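Local coordinates for protein extracellular PQQ-dependent sugar dehydrogenase (Coprinopsis cinerea, PDB 6JT6) that probably oxidises sugars with pyrroloquinoline quinone and passes the electrons on through the haem of its cytochrome b domain, at residues G63-N68 and T88-P93; G142-S147 and Y162-A167. One frame throughout, in Å; residues are numbered along the deposited sequence.

Contact 1 of 2, residues G63-N68 and T88-P93; sequences GSMRNN and TDYAPP. With HEM (protoporphyrin IX containing Fe), chain C.
Met65 reaches between the haem and the 88-93 loop, its SD bound to the haem iron at 2.3 Å as one of two axial ligands. CG stands anti to the backbone N (chi1 -175°) and the chain runs on extended, which lays the thioether along the porphyrin and carries CE to Ala91 O (3.3 Å) and to CG of Pro93 (3.8 Å). The sulfur also meets the edge of the Tyr90 ring, near its plane, 5.2 Å from the centroid: a Met-aromatic contact. One face of that ring lies against the porphyrin rim, with haem C2A 3.4 Å above its plane; Arg66 CD sits over the opposite face. Met65 N donates a nearly straight bond to the propionate oxygen O1D (2.8 Å, 166°). A water donates to the same O1D, accepts from Arg66 NE and is also hydrogen-bonded to Tyr90 OH and Ser64 OG, tying both loops to one propionate. A leucine in place of Tyr90 would probably strip the porphyrin rim and the methionine sulfur of their aromatic neighbour and cost this water a partner. Further out, a second water accepts from Arg66 NH1 and donates to Thr88 O (2.7 Å). The turn beneath Met65 is set by Ser64 OG, which accepts from Arg66 N (2.9 Å) in an ST turn, while Tyr90 centres an inverse gamma turn. Residues 63-68 lie between strands 56-60 and 70-76, and residues 88-93 between strands 79-86 and 94-95, with Leu70 of strand 70-76 touching both Met65 and Pro93.

Contact 2 of 2, residues G142-S147 and Y162-A167; sequences GWAFHS and YRHSHA. With HEM (protoporphyrin IX containing Fe), chain C.
His164 holds CG between its backbone N and carbonyl carbon, at chi1 33°, short of the staggered position, with CB against Phe145 O (3.2 Å) and the imidazole turned to the haem, where NE2 binds the iron at 1.9 Å. Trp143 also places CG between N and the carbonyl carbon, but at a staggered chi1 of 57°, which folds its indole over the neighbouring strand: CZ3 meets His166 CB at 3.6 Å and one face lies against the backbone of Ala167. Ala167 CB in turn covers one face of the His164 ring, and Arg163 CG lies over the opposite face, leaving the imidazole between two aliphatic groups. Ala144 CB packs against Ala167 CB (4.0 Å), both directed to the haem side of the sheet. The strands pair antiparallel through Phe145 and His166: Phe145 N donates to His166 O, nearly in line with the carbonyl, and His166 N returns a bond to Phe145 O (3.1 Å). Ser165 and His166 both face Phe145, a classic beta bulge, and Ser165 N adds a weak bond to the same oxygen. Ser165 OG accepts from Ser147 N (3.1 Å) and is hydrogen-bonded to His166 ND1, joining the bulge to the residue just past strand 138-146. Arg163 folds its guanidinium over His164 ND1, and its NH2 donates to propionate oxygen O1A (2.9 Å), with a weaker bond from NH1. The iron thus has nitrogen from this side and the sulfur of Met65 from the other, the His-Met ligation of cellobiose dehydrogenase cytochromes; the arginine probably offsets propionate charge and may influence the haem potential.

From the N terminus, contact 1 comes first: the chain leaves at residue 68, runs through strands 70-76 and 79-86 and returns at 88, where contact 1 closes a loop of 19 residues, 15 of them in strands. The chain then runs through strands 94-95, 100-109 and 113-121 before strand 138-146 opens contact 2, whose 14 intervening residues form no regular structure. The two loops are in series, neither nested nor crossed. Both are built on the six-stranded antiparallel sheet, contact 1 in the connections between its strands and contact 2 at the pairing of 138-146 with the edge strand 166-173, across the sheet from 94-95. They meet at the haem, joining those connections to the edge pairing.

Contact 1 of 2, residues G63-N68 and T88-P93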
# COMPACT_ATOMS: atom_id res chain seq x y z
N GLY A 63 8.60 7.99 -3.07
CA GLY A 63 9.62 7.37 -3.90
C GLY A 63 10.82 6.90 -3.09
O GLY A 63 11.01 5.70 -2.84
N SER A 64 11.64 7.87 -2.68
CA SER A 64 12.80 7.59 -1.86
C SER A 64 12.37 6.95 -0.54
O SER A 64 11.32 7.33 0.05
CB SER A 64 13.57 8.91 -1.60
OG SER A 64 14.50 8.70 -0.56
N MET A 65 13.16 5.98 -0.08
CA MET A 65 12.99 5.42 1.25
C MET A 65 13.15 6.49 2.34
O MET A 65 12.57 6.38 3.44
CB MET A 65 14.03 4.32 1.50
CG MET A 65 13.82 3.61 2.84
SD MET A 65 15.13 2.47 3.27
CE MET A 65 14.72 2.39 5.03
N ARG A 66 13.92 7.54 2.01
CA ARG A 66 14.22 8.57 3.00
C ARG A 66 13.20 9.70 3.05
O ARG A 66 12.94 10.38 2.03
CB ARG A 66 15.63 9.13 2.80
CG ARG A 66 16.75 8.11 3.02
CD ARG A 66 18.05 8.60 2.37
NE ARG A 66 17.80 8.99 0.97
CZ ARG A 66 17.74 10.25 0.51
NH1 ARG A 66 17.96 11.29 1.32
NH2 ARG A 66 17.45 10.46 -0.78
N ASN A 67 12.65 9.91 4.25
CA ASN A 67 11.82 11.07 4.55
C ASN A 67 10.47 11.13 3.81
O ASN A 67 10.00 12.18 3.37
CB ASN A 67 12.66 12.37 4.40
CG ASN A 67 13.98 12.28 5.15
OD1 ASN A 67 13.98 12.09 6.38
ND2 ASN A 67 15.08 12.38 4.43
N ASN A 68 9.84 9.98 3.72
CA ASN A 68 8.48 9.89 3.15
C ASN A 68 7.78 8.78 3.93
O ASN A 68 8.44 7.85 4.38
CB ASN A 68 8.52 9.52 1.63
CG ASN A 68 9.20 10.58 0.77
OD1 ASN A 68 8.68 11.68 0.59
ND2 ASN A 68 10.32 10.24 0.19
N THR A 88 15.04 8.32 8.27
CA THR A 88 15.79 9.51 7.80
C THR A 88 17.04 9.15 6.97
O THR A 88 17.70 10.03 6.43
CB THR A 88 16.18 10.42 8.97
OG1 THR A 88 16.93 9.65 9.91
CG2 THR A 88 14.93 10.98 9.67
N ASP A 89 17.36 7.85 6.91
CA ASP A 89 18.44 7.32 6.07
C ASP A 89 18.12 5.87 5.70
O ASP A 89 17.00 5.40 5.94
CB ASP A 89 19.81 7.44 6.74
CG ASP A 89 20.98 7.26 5.73
OD1 ASP A 89 20.91 7.76 4.60
OD2 ASP A 89 21.95 6.57 6.06
N TYR A 90 19.10 5.17 5.12
CA TYR A 90 19.01 3.75 4.78
C TYR A 90 19.21 2.88 6.00
O TYR A 90 20.19 2.14 6.09
CB TYR A 90 20.01 3.39 3.67
CG TYR A 90 19.66 3.98 2.32
CD1 TYR A 90 18.33 3.97 1.86
CD2 TYR A 90 20.64 4.54 1.48
CE1 TYR A 90 17.98 4.50 0.64
CE2 TYR A 90 20.30 5.08 0.23
CZ TYR A 90 18.96 5.06 -0.18
OH TYR A 90 18.56 5.59 -1.40
N ALA A 91 18.25 2.96 6.92
CA ALA A 91 18.34 2.31 8.23
C ALA A 91 16.96 1.79 8.63
O ALA A 91 15.98 2.24 8.05
CB ALA A 91 18.84 3.32 9.25
N PRO A 92 16.86 0.84 9.62
CA PRO A 92 15.52 0.41 10.05
C PRO A 92 14.56 1.60 10.33
O PRO A 92 14.90 2.48 11.13
CB PRO A 92 15.80 -0.41 11.34
CG PRO A 92 17.20 -0.93 11.15
CD PRO A 92 17.93 0.05 10.28
N PRO A 93 13.41 1.67 9.63
CA PRO A 93 12.45 2.77 9.87
C PRO A 93 11.84 2.73 11.28
O PRO A 93 11.71 1.65 11.88
CB PRO A 93 11.35 2.51 8.82
CG PRO A 93 12.08 1.80 7.72
CD PRO A 93 13.02 0.88 8.44
CHA HEM C . 16.06 1.38 -0.67
CHB HEM C . 17.89 -0.04 3.61
CHC HEM C . 13.44 -1.05 5.22
CHD HEM C . 11.60 1.20 1.25
C1A HEM C . 16.94 1.03 0.33
C2A HEM C . 18.36 1.01 0.19
C3A HEM C . 18.86 0.59 1.40
C4A HEM C . 17.77 0.36 2.29
CMA HEM C . 20.33 0.41 1.76
CAA HEM C . 19.16 1.37 -1.05
CBA HEM C . 18.93 0.42 -2.23
CGA HEM C . 19.13 -1.04 -1.92
O1A HEM C . 18.16 -1.86 -1.92
O2A HEM C . 20.27 -1.46 -1.65
C1B HEM C . 16.84 -0.46 4.42
C2B HEM C . 17.03 -1.06 5.71
C3B HEM C . 15.77 -1.39 6.16
C4B HEM C . 14.82 -0.96 5.10
CMB HEM C . 18.39 -1.30 6.40
CAB HEM C . 15.32 -2.02 7.43
CBB HEM C . 16.00 -2.97 8.06
C1C HEM C . 12.52 -0.44 4.31
C2C HEM C . 11.12 -0.43 4.46
C3C HEM C . 10.58 0.21 3.34
C4C HEM C . 11.68 0.57 2.48
CMC HEM C . 10.40 -0.99 5.67
CAC HEM C . 9.14 0.49 3.09
CBC HEM C . 8.17 -0.37 3.47
C1D HEM C . 12.70 1.34 0.40
C2D HEM C . 12.57 1.89 -0.97
C3D HEM C . 13.80 1.97 -1.50
C4D HEM C . 14.69 1.46 -0.44
CMD HEM C . 11.31 2.31 -1.68
CAD HEM C . 14.16 2.41 -2.91
CBD HEM C . 14.27 3.92 -3.10
CGD HEM C . 15.53 4.40 -2.44
O1D HEM C . 15.52 5.23 -1.49
O2D HEM C . 16.60 3.94 -2.84
NA HEM C . 16.60 0.60 1.62
NB HEM C . 15.54 -0.42 4.10
NC HEM C . 12.83 0.13 3.10
ND HEM C . 14.01 1.12 0.69
FE HEM C . 14.75 0.39 2.33
O HOH W 1 16.75 7.44 -1.09
O HOH W 2 18.40 11.51 4.23

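Contact 2 of 2, residues G142-S147 and Y162-A167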
# COMPACT_ATOMS: atom_id res chain seq x y z
N GLY A 142 7.73 4.49 -4.15
CA GLY A 142 8.66 3.40 -3.92
C GLY A 142 7.89 2.11 -3.68
O GLY A 142 6.68 2.13 -3.33
N TRP A 143 8.56 0.99 -3.95
CA TRP A 143 8.01 -0.33 -3.59
C TRP A 143 9.13 -1.09 -2.88
O TRP A 143 10.32 -0.88 -3.18
CB TRP A 143 7.50 -1.10 -4.84
CG TRP A 143 8.49 -1.32 -5.93
CD1 TRP A 143 8.75 -0.50 -7.02
CD2 TRP A 143 9.40 -2.42 -6.03
NE1 TRP A 143 9.74 -1.05 -7.79
CE2 TRP A 143 10.16 -2.22 -7.22
CE3 TRP A 143 9.62 -3.58 -5.25
CZ2 TRP A 143 11.15 -3.15 -7.65
CZ3 TRP A 143 10.62 -4.50 -5.68
CH2 TRP A 143 11.38 -4.25 -6.86
N ALA A 144 8.78 -1.95 -1.94
CA ALA A 144 9.77 -2.73 -1.19
C ALA A 144 9.15 -4.08 -0.82
O ALA A 144 7.93 -4.18 -0.61
CB ALA A 144 10.27 -1.97 0.05
N PHE A 145 10.00 -5.10 -0.72
CA PHE A 145 9.49 -6.45 -0.63
C PHE A 145 10.51 -7.31 0.05
O PHE A 145 11.70 -7.27 -0.31
CB PHE A 145 9.24 -6.92 -2.07
CG PHE A 145 8.65 -8.29 -2.20
CD1 PHE A 145 7.27 -8.51 -2.08
CD2 PHE A 145 9.47 -9.37 -2.58
CE1 PHE A 145 6.73 -9.79 -2.27
CE2 PHE A 145 8.93 -10.64 -2.78
CZ PHE A 145 7.56 -10.85 -2.62
N HIS A 146 10.07 -8.09 1.04
CA HIS A 146 10.91 -9.18 1.55
C HIS A 146 10.33 -10.50 1.07
O HIS A 146 9.21 -10.87 1.43
CB HIS A 146 10.97 -9.18 3.06
CG HIS A 146 12.20 -9.84 3.58
ND1 HIS A 146 12.48 -11.17 3.38
CD2 HIS A 146 13.27 -9.32 4.22
CE1 HIS A 146 13.64 -11.46 3.93
NE2 HIS A 146 14.15 -10.35 4.43
N SER A 147 11.09 -11.20 0.25
CA SER A 147 10.60 -12.41 -0.42
C SER A 147 10.32 -13.60 0.49
O SER A 147 9.66 -14.55 0.07
CB SER A 147 11.59 -12.82 -1.54
OG SER A 147 12.80 -13.31 -0.97
N TYR A 162 13.36 -7.19 8.86
CA TYR A 162 14.60 -7.25 8.09
C TYR A 162 14.44 -6.41 6.84
O TYR A 162 13.33 -6.30 6.28
CB TYR A 162 14.90 -8.70 7.69
CG TYR A 162 15.24 -9.56 8.91
CD1 TYR A 162 16.47 -9.41 9.58
CD2 TYR A 162 14.32 -10.49 9.42
CE1 TYR A 162 16.78 -10.16 10.70
CE2 TYR A 162 14.62 -11.27 10.54
CZ TYR A 162 15.86 -11.08 11.18
OH TYR A 162 16.16 -11.84 12.30
N ARG A 163 15.55 -5.80 6.43
CA ARG A 163 15.68 -5.12 5.15
C ARG A 163 15.08 -5.95 4.00
O ARG A 163 15.30 -7.15 3.92
CB ARG A 163 17.18 -4.86 4.89
CG ARG A 163 17.43 -3.84 3.80
CD ARG A 163 18.85 -3.95 3.26
NE ARG A 163 18.78 -4.60 1.96
CZ ARG A 163 18.77 -3.96 0.79
NH1 ARG A 163 18.66 -4.66 -0.34
NH2 ARG A 163 18.88 -2.64 0.73
N HIS A 164 14.34 -5.27 3.13
CA HIS A 164 13.75 -5.84 1.91
C HIS A 164 14.80 -6.58 1.09
O HIS A 164 15.96 -6.18 1.06
CB HIS A 164 13.16 -4.72 1.04
CG HIS A 164 13.90 -3.42 1.13
ND1 HIS A 164 15.06 -3.19 0.43
CD2 HIS A 164 13.66 -2.29 1.85
CE1 HIS A 164 15.51 -1.98 0.71
NE2 HIS A 164 14.67 -1.39 1.57
N SER A 165 14.40 -7.66 0.45
CA SER A 165 15.25 -8.29 -0.54
C SER A 165 15.23 -7.50 -1.85
O SER A 165 16.19 -7.57 -2.64
CB SER A 165 14.77 -9.73 -0.76
OG SER A 165 13.41 -9.75 -1.12
N HIS A 166 14.15 -6.76 -2.09
CA HIS A 166 13.95 -6.04 -3.36
C HIS A 166 13.33 -4.71 -3.05
O HIS A 166 12.40 -4.62 -2.23
CB HIS A 166 12.98 -6.79 -4.30
CG HIS A 166 13.38 -8.20 -4.63
ND1 HIS A 166 13.17 -9.24 -3.76
CD2 HIS A 166 13.93 -8.73 -5.75
CE1 HIS A 166 13.61 -10.37 -4.31
NE2 HIS A 166 14.06 -10.08 -5.53
N ALA A 167 13.81 -3.67 -3.73
CA ALA A 167 13.15 -2.35 -3.64
C ALA A 167 13.57 -1.47 -4.83
O ALA A 167 14.70 -1.56 -5.29
CB ALA A 167 13.49 -1.65 -2.31
CHA HEM C . 16.06 1.38 -0.67
CHB HEM C . 17.89 -0.04 3.61
CHC HEM C . 13.44 -1.05 5.22
CHD HEM C . 11.60 1.20 1.25
C1A HEM C . 16.94 1.03 0.33
C2A HEM C . 18.36 1.01 0.19
C3A HEM C . 18.86 0.59 1.40
C4A HEM C . 17.77 0.36 2.29
CMA HEM C . 20.33 0.41 1.76
CAA HEM C . 19.16 1.37 -1.05
CBA HEM C . 18.93 0.42 -2.23
CGA HEM C . 19.13 -1.04 -1.92
O1A HEM C . 18.16 -1.86 -1.92
O2A HEM C . 20.27 -1.46 -1.65
C1B HEM C . 16.84 -0.46 4.42
C2B HEM C . 17.03 -1.06 5.71
C3B HEM C . 15.77 -1.39 6.16
C4B HEM C . 14.82 -0.96 5.10
CMB HEM C . 18.39 -1.30 6.40
CAB HEM C . 15.32 -2.02 7.43
CBB HEM C . 16.00 -2.97 8.06
C1C HEM C . 12.52 -0.44 4.31
C2C HEM C . 11.12 -0.43 4.46
C3C HEM C . 10.58 0.21 3.34
C4C HEM C . 11.68 0.57 2.48
CMC HEM C . 10.40 -0.99 5.67
CAC HEM C . 9.14 0.49 3.09
CBC HEM C . 8.17 -0.37 3.47
C1D HEM C . 12.70 1.34 0.40
C2D HEM C . 12.57 1.89 -0.97
C3D HEM C . 13.80 1.97 -1.50
C4D HEM C . 14.69 1.46 -0.44
CMD HEM C . 11.31 2.31 -1.68
CAD HEM C . 14.16 2.41 -2.91
CBD HEM C . 14.27 3.92 -3.10
CGD HEM C . 15.53 4.40 -2.44
O1D HEM C . 15.52 5.23 -1.49
O2D HEM C . 16.60 3.94 -2.84
NA HEM C . 16.60 0.60 1.62
NB HEM C . 15.54 -0.42 4.10
NC HEM C . 12.83 0.13 3.10
ND HEM C . 14.01 1.12 0.69
FE HEM C . 14.75 0.39 2.33